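Local coordinates for UL37 (Suid herpesvirus 1, PDB 4K70), which is an inner tegument protein with a probable essential role in controlling viral trafficking, represented here by its helical N-terminal half, at residues L460-A464 with A465-L469; L416-E420 with K421-H425. One frame throughout, in Å; residues are numbered along the deposited sequence.

Interaction 1. Residues L460-A464 with A465-L469; sequences LAHSA and AREAL
Ser463 meets Ala465 and Arg466 where a loop gives way to helix 464-481, and the junction is a serine N-cap, the side-chain hydroxyl standing in for the missing preceding turn. Ala465 packs its CB 3.7 Å from Ser463 OG, on the side of the helix that faces Phe31 of helix 20-32, while its backbone N is bonded to the carboxylate of Glu64. At Arg466 the cap proper is made: its backbone N donates to Ser463 OG at 3.1 Å. A chi1 of 55° tucks Ser463 OG in between its own N and C, within reach of Arg466 N. The same OG is hydrogen-bonded to Glu455 of helix 438-458, whose carboxylate also forms a salt bridge with Arg466 NE, so that one acid ties the capping residue and the arginine to the preceding helix. The Arg466 chain runs out past the imidazole of His462, which is carried there with CG anti to the backbone N (chi1 -176°). Arg466 CD lies in the plane of that ring, at its edge, 3.6 Å from His462 ND1; ring and guanidinium planes are inclined by 47°. Glu467 N then makes a weak bond to Ser463 O at 3.4 Å, as the first turn settles into the regular pattern. The Glu467 carboxylate stays clear of the imidazole, Glu467 OE1 being 4.3 Å from His462 NE2; any attraction would depend on the histidine's charge. At Ala468 the helical repeat is established, its backbone N donating to Ala464 O at 2.9 Å, nearly along the C=O axis, with Ala468 CB 3.5 Å from that same oxygen.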
ATOM      1  N   LEU A 460      -5.016 -43.474 -12.419  1.00 60.43           N
ATOM      2  CA  LEU A 460      -6.402 -43.038 -12.252  1.00 59.32           C
ATOM      3  C   LEU A 460      -6.690 -41.794 -13.087  1.00 58.49           C
ATOM      4  O   LEU A 460      -5.772 -41.187 -13.648  1.00 55.55           O
ATOM      5  CB  LEU A 460      -6.724 -42.738 -10.786  1.00 59.03           C
ATOM      6  CG  LEU A 460      -5.813 -43.278  -9.683  1.00 56.65           C
ATOM      7  CD1 LEU A 460      -6.292 -42.792  -8.325  1.00 54.73           C
ATOM      8  CD2 LEU A 460      -5.762 -44.788  -9.713  1.00 59.28           C
ATOM      9  N   ALA A 461      -7.967 -41.423 -13.161  1.00 60.28           N
ATOM     10  CA  ALA A 461      -8.390 -40.224 -13.878  1.00 59.55           C
ATOM     11  C   ALA A 461      -9.039 -39.241 -12.904  1.00 60.96           C
ATOM     12  O   ALA A 461      -9.429 -38.132 -13.278  1.00 60.94           O
ATOM     13  CB  ALA A 461      -9.353 -40.579 -14.999  1.00 60.40           C
ATOM     14  N   HIS A 462      -9.156 -39.663 -11.649  1.00 59.53           N
ATOM     15  CA  HIS A 462      -9.684 -38.802 -10.598  1.00 56.89           C
ATOM     16  C   HIS A 462      -9.216 -39.268  -9.227  1.00 57.32           C
ATOM     17  O   HIS A 462      -9.120 -40.466  -8.958  1.00 57.91           O
ATOM     18  CB  HIS A 462     -11.207 -38.762 -10.636  1.00 56.78           C
ATOM     19  CG  HIS A 462     -11.805 -37.822  -9.637  1.00 59.97           C
ATOM     20  ND1 HIS A 462     -11.390 -36.514  -9.508  1.00 59.93           N
ATOM     21  CD2 HIS A 462     -12.782 -38.001  -8.717  1.00 63.09           C
ATOM     22  CE1 HIS A 462     -12.089 -35.925  -8.554  1.00 60.25           C
ATOM     23  NE2 HIS A 462     -12.941 -36.806  -8.057  1.00 60.73           N
ATOM     24  N   SER A 463      -8.923 -38.308  -8.362  1.00 52.77           N
ATOM     25  CA  SER A 463      -8.422 -38.623  -7.039  1.00 51.74           C
ATOM     26  C   SER A 463      -9.150 -37.818  -5.977  1.00 46.87           C
ATOM     27  O   SER A 463      -9.745 -36.782  -6.266  1.00 50.63           O
ATOM     28  CB  SER A 463      -6.915 -38.358  -6.967  1.00 53.64           C
ATOM     29  OG  SER A 463      -6.608 -37.027  -7.346  1.00 49.63           O
ATOM     30  N   ALA A 464      -9.119 -38.319  -4.749  1.00 49.01           N
ATOM     31  CA  ALA A 464      -9.624 -37.573  -3.607  1.00 49.34           C
ATOM     32  C   ALA A 464      -8.739 -36.347  -3.402  1.00 48.81           C
ATOM     33  O   ALA A 464      -9.200 -35.305  -2.941  1.00 49.09           O
ATOM     34  CB  ALA A 464      -9.616 -38.445  -2.364  1.00 45.68           C
ATOM     35  N   ALA A 465      -7.464 -36.494  -3.750  1.00 47.12           N
ATOM     36  CA  ALA A 465      -6.505 -35.401  -3.691  1.00 46.25           C
ATOM     37  C   ALA A 465      -7.005 -34.222  -4.514  1.00 46.81           C
ATOM     38  O   ALA A 465      -7.012 -33.090  -4.046  1.00 47.70           O
ATOM     39  CB  ALA A 465      -5.149 -35.864  -4.190  1.00 45.78           C
ATOM     40  N   ARG A 466      -7.435 -34.506  -5.738  1.00 47.36           N
ATOM     41  CA  ARG A 466      -7.994 -33.488  -6.616  1.00 49.41           C
ATOM     42  C   ARG A 466      -9.178 -32.765  -5.977  1.00 50.24           C
ATOM     43  O   ARG A 466      -9.308 -31.549  -6.084  1.00 49.40           O
ATOM     44  CB  ARG A 466      -8.417 -34.106  -7.948  1.00 47.42           C
ATOM     45  CG  ARG A 466      -9.106 -33.126  -8.879  1.00 50.85           C
ATOM     46  CD  ARG A 466      -9.271 -33.714 -10.268  1.00 48.58           C
ATOM     47  NE  ARG A 466      -7.986 -34.026 -10.893  1.00 44.58           N
ATOM     48  CZ  ARG A 466      -7.378 -33.252 -11.787  1.00 42.89           C
ATOM     49  NH1 ARG A 466      -7.936 -32.114 -12.176  1.00 47.32           N
ATOM     50  NH2 ARG A 466      -6.214 -33.620 -12.303  1.00 42.08           N
ATOM     51  N   GLU A 467     -10.040 -33.513  -5.305  1.00 51.33           N
ATOM     52  CA  GLU A 467     -11.255 -32.927  -4.764  1.00 48.35           C
ATOM     53  C   GLU A 467     -10.968 -32.095  -3.522  1.00 49.10           C
ATOM     54  O   GLU A 467     -11.573 -31.038  -3.318  1.00 50.13           O
ATOM     55  CB  GLU A 467     -12.272 -34.016  -4.447  1.00 53.74           C
ATOM     56  CG  GLU A 467     -13.696 -33.509  -4.391  1.00 60.19           C
ATOM     57  CD  GLU A 467     -14.670 -34.559  -3.897  1.00 70.03           C
ATOM     58  OE1 GLU A 467     -14.490 -35.757  -4.228  1.00 71.28           O
ATOM     59  OE2 GLU A 467     -15.616 -34.180  -3.173  1.00 68.12           O
ATOM     60  N   ALA A 468     -10.046 -32.573  -2.689  1.00 49.22           N
ATOM     61  CA  ALA A 468      -9.651 -31.840  -1.486  1.00 50.83           C
ATOM     62  C   ALA A 468      -8.978 -30.511  -1.842  1.00 47.48           C
ATOM     63  O   ALA A 468      -9.369 -29.457  -1.349  1.00 45.07           O
ATOM     64  CB  ALA A 468      -8.732 -32.685  -0.632  1.00 47.21           C
ATOM     65  N   LEU A 469      -7.971 -30.575  -2.707  1.00 46.90           N
ATOM     66  CA  LEU A 469      -7.224 -29.389  -3.113  1.00 44.41           C
ATOM     67  C   LEU A 469      -8.101 -28.357  -3.828  1.00 46.35           C
ATOM     68  O   LEU A 469      -7.978 -27.154  -3.575  1.00 45.71           O
ATOM     69  CB  LEU A 469      -6.007 -29.787  -3.959  1.00 36.11           C
ATOM     70  CG  LEU A 469      -4.926 -30.498  -3.137  1.00 40.35           C
ATOM     71  CD1 LEU A 469      -3.854 -31.165  -4.010  1.00 36.59           C
ATOM     72  CD2 LEU A 469      -4.291 -29.519  -2.145  1.00 40.47           C
TER

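Interaction 2. Residues L416-E420 with K421-H425; sequences LGLPE and KGVEH
Pro419 and Gly422 close a type II beta turn, with Glu420 and Lys421 at its two central positions, and the chain passes directly from the turn into helix 422-431. Gly422 N donates to Pro419 O at 2.8 Å, but the bond is bent: the N-H...O angle is 133° and the donor stands 37° out of the carbonyl plane. Lys421 takes the positive phi of the third turn position (69°) and is also the N-cap residue; its carbonyl oxygen receives His425 N at 2.9 Å. Leu418 lies against the backbone of Gly422, its CB 4.2 Å from Gly422 CA.

Among the side chains, Leu418 and Val423 provide the apolar contact, one branch of each meeting obliquely, Leu418 CD1 4.0 Å from Val423 CG2. Both side chains also touch helix 366-385, Leu418 on Cys373 and Val423 on Val376, so the pair joins loop and new helix to that neighbour. Glu420 and Lys421 run side by side in the same direction. Their charged ends do not meet, Glu420 OE2 being 4.7 Å from Lys421 NZ; the ammonium has a long, weak ion pair with Glu406. The His425 ring comes back toward the turn: Lys421 O lies 3.1 Å above the plane of one ring face, offset toward the rim, and His425 CE1 is 3.9 Å from Glu420 O. A type II turn whose last residue is the first of a helix is thus the means by which this loop enters helix 422-431.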
ATOM      1  N   LEU A 416     -22.616  19.337  -3.761  1.00 24.75           N
ATOM      2  CA  LEU A 416     -21.315  19.421  -4.407  1.00 26.94           C
ATOM      3  C   LEU A 416     -21.428  19.350  -5.946  1.00 26.83           C
ATOM      4  O   LEU A 416     -20.433  19.502  -6.660  1.00 26.31           O
ATOM      5  CB  LEU A 416     -20.414  18.297  -3.880  1.00 24.21           C
ATOM      6  CG  LEU A 416     -19.878  18.491  -2.462  1.00 24.51           C
ATOM      7  CD1 LEU A 416     -19.055  17.288  -2.038  1.00 24.26           C
ATOM      8  CD2 LEU A 416     -19.033  19.761  -2.384  1.00 24.57           C
ATOM      9  N   GLY A 417     -22.642  19.138  -6.452  1.00 28.26           N
ATOM     10  CA  GLY A 417     -22.866  19.096  -7.895  1.00 30.34           C
ATOM     11  C   GLY A 417     -22.505  17.770  -8.545  1.00 30.28           C
ATOM     12  O   GLY A 417     -22.298  17.692  -9.759  1.00 31.17           O
ATOM     13  N   LEU A 418     -22.420  16.719  -7.728  1.00 30.37           N
ATOM     14  CA  LEU A 418     -22.079  15.377  -8.198  1.00 25.88           C
ATOM     15  C   LEU A 418     -23.330  14.519  -8.265  1.00 31.39           C
ATOM     16  O   LEU A 418     -24.276  14.741  -7.516  1.00 26.29           O
ATOM     17  CB  LEU A 418     -21.116  14.706  -7.217  1.00 24.29           C
ATOM     18  CG  LEU A 418     -19.762  15.373  -7.016  1.00 25.14           C
ATOM     19  CD1 LEU A 418     -19.096  14.767  -5.806  1.00 25.53           C
ATOM     20  CD2 LEU A 418     -18.891  15.197  -8.262  1.00 27.84           C
ATOM     21  N   PRO A 419     -23.334  13.509  -9.140  1.00 29.62           N
ATOM     22  CA  PRO A 419     -24.466  12.580  -9.085  1.00 27.98           C
ATOM     23  C   PRO A 419     -24.358  11.630  -7.892  1.00 31.29           C
ATOM     24  O   PRO A 419     -23.351  11.623  -7.169  1.00 27.26           O
ATOM     25  CB  PRO A 419     -24.350  11.803 -10.409  1.00 30.07           C
ATOM     26  CG  PRO A 419     -22.910  11.886 -10.762  1.00 30.23           C
ATOM     27  CD  PRO A 419     -22.418  13.223 -10.261  1.00 29.82           C
ATOM     28  N   GLU A 420     -25.410  10.849  -7.684  1.00 28.43           N
ATOM     29  CA  GLU A 420     -25.407   9.774  -6.701  1.00 33.11           C
ATOM     30  C   GLU A 420     -24.122   8.939  -6.789  1.00 32.36           C
ATOM     31  O   GLU A 420     -23.742   8.503  -7.874  1.00 33.48           O
ATOM     32  CB  GLU A 420     -26.625   8.880  -6.951  1.00 36.08           C
ATOM     33  CG  GLU A 420     -26.827   7.767  -5.945  1.00 41.46           C
ATOM     34  CD  GLU A 420     -27.408   8.259  -4.636  1.00 47.94           C
ATOM     35  OE1 GLU A 420     -27.709   9.472  -4.527  1.00 52.56           O
ATOM     36  OE2 GLU A 420     -27.565   7.428  -3.710  1.00 58.13           O
ATOM     37  N   LYS A 421     -23.455   8.742  -5.654  1.00 32.11           N
ATOM     38  CA  LYS A 421     -22.213   7.959  -5.575  1.00 33.53           C
ATOM     39  C   LYS A 421     -21.034   8.640  -6.269  1.00 30.19           C
ATOM     40  O   LYS A 421     -20.015   7.994  -6.555  1.00 28.39           O
ATOM     41  CB  LYS A 421     -22.413   6.558  -6.175  1.00 36.53           C
ATOM     42  CG  LYS A 421     -23.530   5.755  -5.528  1.00 37.39           C
ATOM     43  CD  LYS A 421     -23.104   5.217  -4.181  1.00 48.32           C
ATOM     44  CE  LYS A 421     -24.159   5.487  -3.120  1.00 52.42           C
ATOM     45  NZ  LYS A 421     -24.357   4.301  -2.232  1.00 60.28           N
ATOM     46  N   GLY A 422     -21.168   9.936  -6.538  1.00 27.25           N
ATOM     47  CA  GLY A 422     -20.151  10.669  -7.281  1.00 26.16           C
ATOM     48  C   GLY A 422     -18.751  10.677  -6.669  1.00 23.04           C
ATOM     49  O   GLY A 422     -17.757  10.696  -7.393  1.00 25.00           O
ATOM     50  N   VAL A 423     -18.649  10.683  -5.346  1.00 24.26           N
ATOM     51  CA  VAL A 423     -17.334  10.646  -4.701  1.00 21.46           C
ATOM     52  C   VAL A 423     -16.665   9.310  -4.940  1.00 21.92           C
ATOM     53  O   VAL A 423     -15.487   9.245  -5.322  1.00 25.16           O
ATOM     54  CB  VAL A 423     -17.424  10.885  -3.184  1.00 25.87           C
ATOM     55  CG1 VAL A 423     -16.030  10.734  -2.545  1.00 24.05           C
ATOM     56  CG2 VAL A 423     -18.001  12.252  -2.912  1.00 22.74           C
ATOM     57  N   GLU A 424     -17.410   8.232  -4.719  1.00 20.29           N
ATOM     58  CA  GLU A 424     -16.856   6.906  -4.947  1.00 24.43           C
ATOM     59  C   GLU A 424     -16.522   6.708  -6.428  1.00 25.22           C
ATOM     60  O   GLU A 424     -15.549   6.032  -6.777  1.00 22.39           O
ATOM     61  CB  GLU A 424     -17.828   5.818  -4.492  1.00 31.69           C
ATOM     62  CG  GLU A 424     -17.241   4.414  -4.664  1.00 37.42           C
ATOM     63  CD  GLU A 424     -18.111   3.306  -4.091  1.00 43.16           C
ATOM     64  OE1 GLU A 424     -19.236   3.595  -3.627  1.00 44.61           O
ATOM     65  OE2 GLU A 424     -17.661   2.140  -4.115  1.00 44.04           O
ATOM     66  N   HIS A 425     -17.324   7.306  -7.303  1.00 21.88           N
ATOM     67  CA  HIS A 425     -17.126   7.112  -8.738  1.00 20.99           C
ATOM     68  C   HIS A 425     -15.859   7.796  -9.199  1.00 17.60           C
ATOM     69  O   HIS A 425     -15.207   7.320 -10.111  1.00 21.12           O
ATOM     70  CB  HIS A 425     -18.339   7.619  -9.538  1.00 26.39           C
ATOM     71  CG  HIS A 425     -19.528   6.715  -9.448  1.00 26.63           C
ATOM     72  ND1 HIS A 425     -20.705   6.959 -10.122  1.00 33.83           N
ATOM     73  CD2 HIS A 425     -19.720   5.568  -8.755  1.00 29.40           C
ATOM     74  CE1 HIS A 425     -21.567   5.991  -9.859  1.00 31.12           C
ATOM     75  NE2 HIS A 425     -20.995   5.137  -9.028  1.00 34.98           N
TER

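How the interactions relate
Both contacts are helix starts in a chain that is mostly helix and contains no strand, yet they solve the entry differently: interaction 1 caps with a serine hydroxyl, interaction 2 leads in through a beta turn. In chain order 416-425 comes first, and helix 438-458 lies between the two. They do not touch: their centres are 50 Å apart and their nearest atoms about 31 Å. Interaction 1 lies away from the metal sites. Interaction 2 is nearer to one, the side chain of Val423 being about 8 Å from that of calcium-binding Arg383, while a glycerol, probably from the crystallisation liquor, lies about 4 Å from the Leu418 side chain.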